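Local structure of ABC transporter, periplasmic solute-binding protein (Rhizobium meliloti, 4WED) at residues N319-A324 with P426-G431; V380-I385 with L396-V401. The protein probably binds a solute, perhaps a peptide or a nickel-containing ligand, in the periplasm and hands it to an ABC transporter for uptake. All blocks are in the same frame, centred on the assembly; numbering follows the deposited sequence.

Contact 1 and contact 2 are separate packing sites, their centres about 26 Å apart and their nearest atoms about 15 Å. Along the chain the order is 319-324, 380-385, 396-401, 426-431, so both halves of contact 2 fall between those of contact 1. Contact 1 is buried, its centre about 8 Å from that of the molecule, and joins a long loop to the turn leading into helix 430-437. Contact 2 lies further out, where helix 378-392 packs on strand 395-400 of a three-stranded sheet. Strand 417-421 relates the two: its side chains touch both segments of contact 2, and it leads on to 426-431. The chain thus runs from a peripheral beta-alpha-beta unit into buried core.

Contact 1. Residues N319-A324 with P426-G431; sequences NMFSAA and PYDPFG
The ring of F321 meets D428 and P429, and these two pairs make the whole contact between 319-324 and 426-431. Before the ring, N319 is held by its amide, whose OD1 and ND2 bond to the backbone of F332 and K330. M320, modelled as selenomethionine, has an extended side chain whose CG lies 4.2 Å above the centre of the F321 ring. P429 takes the opposite face, its CB offset toward the rim of the F321 ring. This is a CH-pi contact, with P429 CB 3.7 Å from the F321 ring centroid and 26° off the normal. Around the far end of the ring, F321 CZ also lies 3.5 Å from the backbone O of P429. With its CG beside the backbone N (chi1 -63°), the F321 side chain is directed across to the turn. There CE1 of F321 approaches CG of D428 obliquely, at 3.5 Å, with ring and carboxylate planes 57° apart. An alanine in place of F321 would remove the ring between M320 and P429 and would probably open a gap there, leaving the D428 carboxylate without its apolar neighbour. Further along, S322 OG, which bonds to the backbone O of G271, also accepts a weak hydrogen bond from A324 N (3.3 Å).

On the facing segment, a cis peptide bond precedes P429, and G431 N bonds to Y427 O at the entry to helix 430-437. D428 OD1 bonds to S432 OG and OD2 to G424 N, while Y479 of helix 471-485 touches both F321 and P429. No hydrogen bond crosses between the segments; the carboxylate finds its polar partners within its own part of the chain, and the contact probably rests mainly on CH-pi and van der Waals packing round one aromatic ring.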
ATOM      1  N   ASN A 319     -13.874  -7.359  -1.792  1.00 61.34           N
ATOM      2  CA  ASN A 319     -13.985  -5.962  -1.355  1.00 59.78           C
ATOM      3  C   ASN A 319     -12.935  -5.121  -2.036  1.00 60.07           C
ATOM      4  O   ASN A 319     -11.880  -5.625  -2.465  1.00 58.01           O
ATOM      5  CB  ASN A 319     -13.773  -5.878   0.137  1.00 58.74           C
ATOM      6  CG  ASN A 319     -14.830  -6.618   0.888  1.00 61.47           C
ATOM      7  OD1 ASN A 319     -15.027  -7.804   0.664  1.00 75.31           O
ATOM      8  ND2 ASN A 319     -15.549  -5.931   1.739  1.00 61.24           N
HETATM    9  N   MSE A 320     -13.226  -3.839  -2.165  1.00 57.10           N
HETATM   10  CA  MSE A 320     -12.267  -2.941  -2.766  1.00 58.35           C
HETATM   11  C   MSE A 320     -10.995  -2.959  -1.996  1.00 53.07           C
HETATM   12  O   MSE A 320      -9.925  -2.774  -2.569  1.00 53.71           O
HETATM   13  CB  MSE A 320     -12.778  -1.528  -2.808  1.00 65.84           C
HETATM   14  CG  MSE A 320     -11.921  -0.609  -3.699  1.00 71.19           C
HETATM   15 SE   MSE A 320     -12.663   1.261  -3.554  1.00 90.96          SE
HETATM   16  CE  MSE A 320     -11.113   2.267  -4.296  1.00 91.93           C
ATOM     17  N   PHE A 321     -11.080  -3.156  -0.692  1.00 49.77           N
ATOM     18  CA  PHE A 321      -9.902  -3.164   0.139  1.00 49.35           C
ATOM     19  C   PHE A 321      -9.879  -4.452   0.911  1.00 52.86           C
ATOM     20  O   PHE A 321     -10.915  -4.856   1.482  1.00 54.17           O
ATOM     21  CB  PHE A 321      -9.943  -2.033   1.118  1.00 47.57           C
ATOM     22  CG  PHE A 321      -9.935  -0.702   0.480  1.00 49.55           C
ATOM     23  CD1 PHE A 321      -8.789  -0.243  -0.198  1.00 47.73           C
ATOM     24  CD2 PHE A 321     -11.045   0.128   0.566  1.00 47.02           C
ATOM     25  CE1 PHE A 321      -8.763   1.009  -0.796  1.00 44.63           C
ATOM     26  CE2 PHE A 321     -11.013   1.369  -0.020  1.00 48.62           C
ATOM     27  CZ  PHE A 321      -9.869   1.817  -0.702  1.00 48.00           C
ATOM     28  N   SER A 322      -8.707  -5.087   0.946  1.00 52.68           N
ATOM     29  CA  SER A 322      -8.544  -6.296   1.765  1.00 55.57           C
ATOM     30  C   SER A 322      -8.635  -5.948   3.249  1.00 54.74           C
ATOM     31  O   SER A 322      -8.539  -4.778   3.640  1.00 54.13           O
ATOM     32  CB  SER A 322      -7.223  -7.032   1.454  1.00 56.10           C
ATOM     33  OG  SER A 322      -6.159  -6.574   2.281  1.00 59.03           O
ATOM     34  N   ALA A 323      -8.809  -6.988   4.056  1.00 57.22           N
ATOM     35  CA  ALA A 323      -8.959  -6.896   5.534  1.00 56.18           C
ATOM     36  C   ALA A 323      -7.688  -6.397   6.245  1.00 55.61           C
ATOM     37  O   ALA A 323      -7.735  -5.918   7.371  1.00 60.10           O
ATOM     38  CB  ALA A 323      -9.360  -8.277   6.066  1.00 59.24           C
ATOM     39  N   ALA A 324      -6.547  -6.522   5.569  1.00 53.54           N
ATOM     40  CA  ALA A 324      -5.297  -5.969   6.029  1.00 52.93           C
ATOM     41  C   ALA A 324      -5.387  -4.442   6.235  1.00 54.08           C
ATOM     42  O   ALA A 324      -4.630  -3.881   7.044  1.00 58.17           O
ATOM     43  CB  ALA A 324      -4.177  -6.306   5.031  1.00 50.29           C
ATOM     44  N   PRO A 426       0.456   2.716   3.300  1.00 49.41           N
ATOM     45  CA  PRO A 426      -0.378   3.168   4.400  1.00 49.44           C
ATOM     46  C   PRO A 426      -1.323   4.319   4.032  1.00 49.14           C
ATOM     47  O   PRO A 426      -1.807   5.015   4.917  1.00 49.92           O
ATOM     48  CB  PRO A 426       0.664   3.711   5.377  1.00 50.61           C
ATOM     49  CG  PRO A 426       1.706   4.322   4.473  1.00 49.04           C
ATOM     50  CD  PRO A 426       1.685   3.515   3.202  1.00 48.19           C
ATOM     51  N   TYR A 427      -1.607   4.464   2.740  1.00 48.91           N
ATOM     52  CA  TYR A 427      -2.406   5.536   2.204  1.00 48.04           C
ATOM     53  C   TYR A 427      -3.930   5.222   2.184  1.00 49.93           C
ATOM     54  O   TYR A 427      -4.743   6.090   1.860  1.00 50.85           O
ATOM     55  CB  TYR A 427      -1.972   5.827   0.790  1.00 46.98           C
ATOM     56  CG  TYR A 427      -0.472   5.933   0.565  1.00 51.17           C
ATOM     57  CD1 TYR A 427       0.274   6.982   1.136  1.00 52.38           C
ATOM     58  CD2 TYR A 427       0.209   5.000  -0.226  1.00 51.52           C
ATOM     59  CE1 TYR A 427       1.621   7.068   0.977  1.00 53.65           C
ATOM     60  CE2 TYR A 427       1.585   5.115  -0.405  1.00 54.56           C
ATOM     61  CZ  TYR A 427       2.273   6.136   0.209  1.00 55.19           C
ATOM     62  OH  TYR A 427       3.618   6.290   0.002  1.00 59.11           O
ATOM     63  N   ASP A 428      -4.323   4.003   2.482  1.00 50.36           N
ATOM     64  CA  ASP A 428      -5.693   3.595   2.166  1.00 51.87           C
ATOM     65  C   ASP A 428      -6.423   3.387   3.464  1.00 51.17           C
ATOM     66  O   ASP A 428      -5.805   3.019   4.443  1.00 52.21           O
ATOM     67  CB  ASP A 428      -5.725   2.274   1.330  1.00 52.69           C
ATOM     68  CG  ASP A 428      -5.617   2.513  -0.150  1.00 52.32           C
ATOM     69  OD1 ASP A 428      -5.823   3.659  -0.562  1.00 52.25           O
ATOM     70  OD2 ASP A 428      -5.259   1.582  -0.904  1.00 52.91           O
ATOM     71  N   PRO A 429      -7.747   3.538   3.466  1.00 52.07           N
ATOM     72  CA  PRO A 429      -8.578   3.585   2.242  1.00 50.61           C
ATOM     73  C   PRO A 429      -8.814   4.955   1.672  1.00 52.31           C
ATOM     74  O   PRO A 429      -9.246   5.063   0.517  1.00 51.66           O
ATOM     75  CB  PRO A 429      -9.908   2.975   2.709  1.00 51.64           C
ATOM     76  CG  PRO A 429      -9.935   3.211   4.182  1.00 52.26           C
ATOM     77  CD  PRO A 429      -8.523   3.085   4.645  1.00 52.87           C
ATOM     78  N   PHE A 430      -8.501   6.004   2.442  1.00 55.90           N
ATOM     79  CA  PHE A 430      -8.890   7.342   2.024  1.00 57.73           C
ATOM     80  C   PHE A 430      -8.148   7.841   0.806  1.00 58.06           C
ATOM     81  O   PHE A 430      -8.751   8.554  -0.014  1.00 60.94           O
ATOM     82  CB  PHE A 430      -8.813   8.337   3.187  1.00 59.44           C
ATOM     83  CG  PHE A 430      -9.922   8.158   4.196  1.00 61.95           C
ATOM     84  CD1 PHE A 430     -11.255   8.317   3.817  1.00 67.56           C
ATOM     85  CD2 PHE A 430      -9.648   7.826   5.525  1.00 64.43           C
ATOM     86  CE1 PHE A 430     -12.301   8.149   4.750  1.00 69.42           C
ATOM     87  CE2 PHE A 430     -10.671   7.671   6.464  1.00 67.24           C
ATOM     88  CZ  PHE A 430     -12.008   7.818   6.075  1.00 68.29           C
ATOM     89  N   GLY A 431      -6.873   7.461   0.660  1.00 56.25           N
ATOM     90  CA  GLY A 431      -6.074   7.885  -0.506  1.00 53.33           C
ATOM     91  C   GLY A 431      -6.725   7.452  -1.807  1.00 54.89           C
ATOM     92  O   GLY A 431      -6.897   8.247  -2.711  1.00 55.85           O
TER

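Contact 2. Residues V380-I385 with L396-V401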
ATOM      1  N   VAL A 380      -2.696 -10.458 -20.644  1.00 84.37           N
ATOM      2  CA  VAL A 380      -3.040 -11.847 -20.326  1.00 86.39           C
ATOM      3  C   VAL A 380      -4.344 -11.937 -19.564  1.00 84.93           C
ATOM      4  O   VAL A 380      -5.218 -12.731 -19.892  1.00 88.14           O
ATOM      5  CB  VAL A 380      -1.943 -12.493 -19.450  1.00 92.89           C
ATOM      6  N   ILE A 381      -4.474 -11.116 -18.534  1.00 85.88           N
ATOM      7  CA  ILE A 381      -5.741 -10.963 -17.825  1.00 85.14           C
ATOM      8  C   ILE A 381      -6.899 -10.740 -18.792  1.00 83.41           C
ATOM      9  O   ILE A 381      -7.977 -11.324 -18.632  1.00 82.43           O
ATOM     10  CB  ILE A 381      -5.702  -9.740 -16.893  1.00 86.81           C
ATOM     11  CG1 ILE A 381      -4.844 -10.018 -15.675  1.00 88.78           C
ATOM     12  CG2 ILE A 381      -7.092  -9.362 -16.421  1.00 86.44           C
ATOM     13  CD1 ILE A 381      -4.474  -8.733 -14.977  1.00 91.58           C
ATOM     14  N   ALA A 382      -6.678  -9.876 -19.778  1.00 80.96           N
ATOM     15  CA  ALA A 382      -7.722  -9.488 -20.699  1.00 75.55           C
ATOM     16  C   ALA A 382      -8.235 -10.685 -21.490  1.00 76.65           C
ATOM     17  O   ALA A 382      -9.438 -10.791 -21.777  1.00 76.37           O
ATOM     18  CB  ALA A 382      -7.216  -8.409 -21.623  1.00 78.20           C
ATOM     19  N   GLU A 383      -7.335 -11.603 -21.803  1.00 75.41           N
ATOM     20  CA  GLU A 383      -7.667 -12.757 -22.637  1.00 77.15           C
ATOM     21  C   GLU A 383      -8.349 -13.852 -21.848  1.00 75.36           C
ATOM     22  O   GLU A 383      -9.105 -14.616 -22.409  1.00 84.74           O
ATOM     23  CB  GLU A 383      -6.410 -13.300 -23.294  1.00 83.70           C
ATOM     24  CG  GLU A 383      -5.710 -12.248 -24.148  1.00 89.52           C
ATOM     25  CD  GLU A 383      -4.563 -12.807 -24.965  1.00101.06           C
ATOM     26  OE1 GLU A 383      -3.833 -13.668 -24.424  1.00102.79           O
ATOM     27  OE2 GLU A 383      -4.392 -12.378 -26.138  1.00104.39           O
ATOM     28  N   VAL A 384      -8.069 -13.943 -20.557  1.00 74.16           N
ATOM     29  CA  VAL A 384      -8.846 -14.800 -19.677  1.00 79.35           C
ATOM     30  C   VAL A 384     -10.293 -14.289 -19.631  1.00 76.39           C
ATOM     31  O   VAL A 384     -11.241 -15.032 -19.867  1.00 74.09           O
ATOM     32  CB  VAL A 384      -8.308 -14.769 -18.234  1.00 84.43           C
ATOM     33  CG1 VAL A 384      -9.234 -15.538 -17.289  1.00 87.29           C
ATOM     34  CG2 VAL A 384      -6.904 -15.334 -18.179  1.00 87.85           C
ATOM     35  N   ILE A 385     -10.429 -13.008 -19.328  1.00 69.88           N
ATOM     36  CA  ILE A 385     -11.732 -12.351 -19.200  1.00 68.74           C
ATOM     37  C   ILE A 385     -12.552 -12.430 -20.494  1.00 65.83           C
ATOM     38  O   ILE A 385     -13.710 -12.825 -20.480  1.00 71.36           O
ATOM     39  CB  ILE A 385     -11.545 -10.877 -18.771  1.00 65.96           C
ATOM     40  CG1 ILE A 385     -10.989 -10.847 -17.346  1.00 69.78           C
ATOM     41  CG2 ILE A 385     -12.845 -10.099 -18.869  1.00 65.11           C
ATOM     42  CD1 ILE A 385     -10.368  -9.536 -16.943  1.00 69.60           C
ATOM     43  N   LEU A 396     -15.892  -9.313 -25.779  1.00 67.54           N
ATOM     44  CA  LEU A 396     -14.881  -8.435 -25.223  1.00 67.55           C
ATOM     45  C   LEU A 396     -13.778  -8.151 -26.267  1.00 69.60           C
ATOM     46  O   LEU A 396     -13.034  -9.047 -26.705  1.00 69.61           O
ATOM     47  CB  LEU A 396     -14.300  -9.037 -23.940  1.00 66.33           C
ATOM     48  CG  LEU A 396     -13.475  -8.067 -23.066  1.00 72.08           C
ATOM     49  CD1 LEU A 396     -14.303  -7.378 -21.989  1.00 71.62           C
ATOM     50  CD2 LEU A 396     -12.329  -8.760 -22.384  1.00 78.15           C
ATOM     51  N   VAL A 397     -13.701  -6.912 -26.708  1.00 69.55           N
ATOM     52  CA  VAL A 397     -12.578  -6.516 -27.544  1.00 72.62           C
ATOM     53  C   VAL A 397     -11.450  -5.903 -26.669  1.00 75.03           C
ATOM     54  O   VAL A 397     -11.696  -5.040 -25.796  1.00 66.09           O
ATOM     55  CB  VAL A 397     -12.997  -5.581 -28.730  1.00 80.67           C
ATOM     56  CG1 VAL A 397     -14.240  -6.115 -29.452  1.00 78.32           C
ATOM     57  CG2 VAL A 397     -13.245  -4.156 -28.281  1.00 85.08           C
ATOM     58  N   ILE A 398     -10.213  -6.346 -26.926  1.00 74.52           N
ATOM     59  CA  ILE A 398      -9.051  -5.845 -26.207  1.00 75.97           C
ATOM     60  C   ILE A 398      -8.257  -4.858 -27.057  1.00 74.96           C
ATOM     61  O   ILE A 398      -7.902  -5.143 -28.192  1.00 77.29           O
ATOM     62  CB  ILE A 398      -8.131  -6.998 -25.786  1.00 77.56           C
ATOM     63  CG1 ILE A 398      -8.954  -8.042 -25.022  1.00 74.59           C
ATOM     64  CG2 ILE A 398      -6.959  -6.477 -24.953  1.00 74.64           C
ATOM     65  CD1 ILE A 398      -8.251  -9.365 -24.816  1.00 75.69           C
ATOM     66  N   ARG A 399      -7.997  -3.695 -26.488  1.00 77.14           N
ATOM     67  CA  ARG A 399      -7.085  -2.720 -27.057  1.00 82.06           C
ATOM     68  C   ARG A 399      -5.871  -2.602 -26.091  1.00 84.11           C
ATOM     69  O   ARG A 399      -5.970  -2.031 -24.984  1.00 78.96           O
ATOM     70  CB  ARG A 399      -7.821  -1.393 -27.287  1.00 87.96           C
ATOM     71  CG  ARG A 399      -7.040  -0.350 -28.079  1.00 95.14           C
ATOM     72  CD  ARG A 399      -7.938   0.800 -28.514  1.00101.93           C
ATOM     73  NE  ARG A 399      -8.326   1.661 -27.392  1.00108.83           N
ATOM     74  CZ  ARG A 399      -9.203   2.663 -27.473  1.00112.78           C
ATOM     75  NH1 ARG A 399      -9.804   2.941 -28.629  1.00119.75           N
ATOM     76  NH2 ARG A 399      -9.491   3.387 -26.399  1.00106.89           N
ATOM     77  N   SER A 400      -4.759  -3.213 -26.516  1.00 86.46           N
ATOM     78  CA  SER A 400      -3.494  -3.305 -25.760  1.00 90.84           C
ATOM     79  C   SER A 400      -2.643  -2.107 -26.153  1.00 88.51           C
ATOM     80  O   SER A 400      -2.412  -1.891 -27.331  1.00 90.65           O
ATOM     81  CB  SER A 400      -2.765  -4.629 -26.110  1.00 96.24           C
ATOM     82  OG  SER A 400      -1.785  -5.014 -25.145  1.00104.63           O
ATOM     83  N   VAL A 401      -2.175  -1.333 -25.179  1.00 92.66           N
ATOM     84  CA  VAL A 401      -1.596   0.015 -25.437  1.00 98.37           C
ATOM     85  C   VAL A 401      -0.209   0.225 -24.769  1.00 99.06           C
ATOM     86  O   VAL A 401       0.202  -0.574 -23.929  1.00101.47           O
ATOM     87  CB  VAL A 401      -2.615   1.120 -25.004  1.00 98.36           C
ATOM     88  CG1 VAL A 401      -2.137   2.526 -25.336  1.00106.12           C
ATOM     89  CG2 VAL A 401      -3.930   0.916 -25.720  1.00 96.78           C
TER
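A382 and I398 meet methyl to methyl, A382 CB lying 3.5 Å from I398 CD1, in an apolar contact that joins helix 378-392 to strand 395-400. CG1 and CG2 of I398 also lie within 3.9 Å of A382 CB, so three carbons of the isoleucine bear on one side of that methyl. I398 CG1 sits beside its backbone N (chi1 -53°) and the chain is extended beyond it, which carries CD1 over the helix surface. There CD1 also reaches the aliphatic part of E383, whose CG is 3.9 Å away and whose side chain crosses it at about a right angle; the glutamate is exposed, and this pair forms the outer margin of the contact.

One turn further along the helix, I385 CG2 touches L396 CD2 at 3.8 Å, the two side chains running obliquely to each other. The same methyl of L396 is 3.6 Å from A382 O, so it rests on the helix backbone as well as a side chain. L396 and I398, alternate residues of the strand, both have CB directed toward the helix.

The layering is that of a beta-alpha-beta crossover, strand 362-370, helix 378-392 and strand 395-400, the two strands being parallel neighbours in the sheet. The local axes of helix 380-385 and strand 396-400 run antiparallel, at 171°, and approach to 9.0 Å.

Outside the pair, L368 of the central strand touches both A382 and L396, while F419 of strand 417-421 and I305 of helix 302-310 pack on I381 and I385. The strand is held at its edge of the sheet by backbone bonds from V397 and R399 to L368 and by a salt bridge from R399 to E367, while Q386 NE2 bonds to L396 O and ties helix to strand.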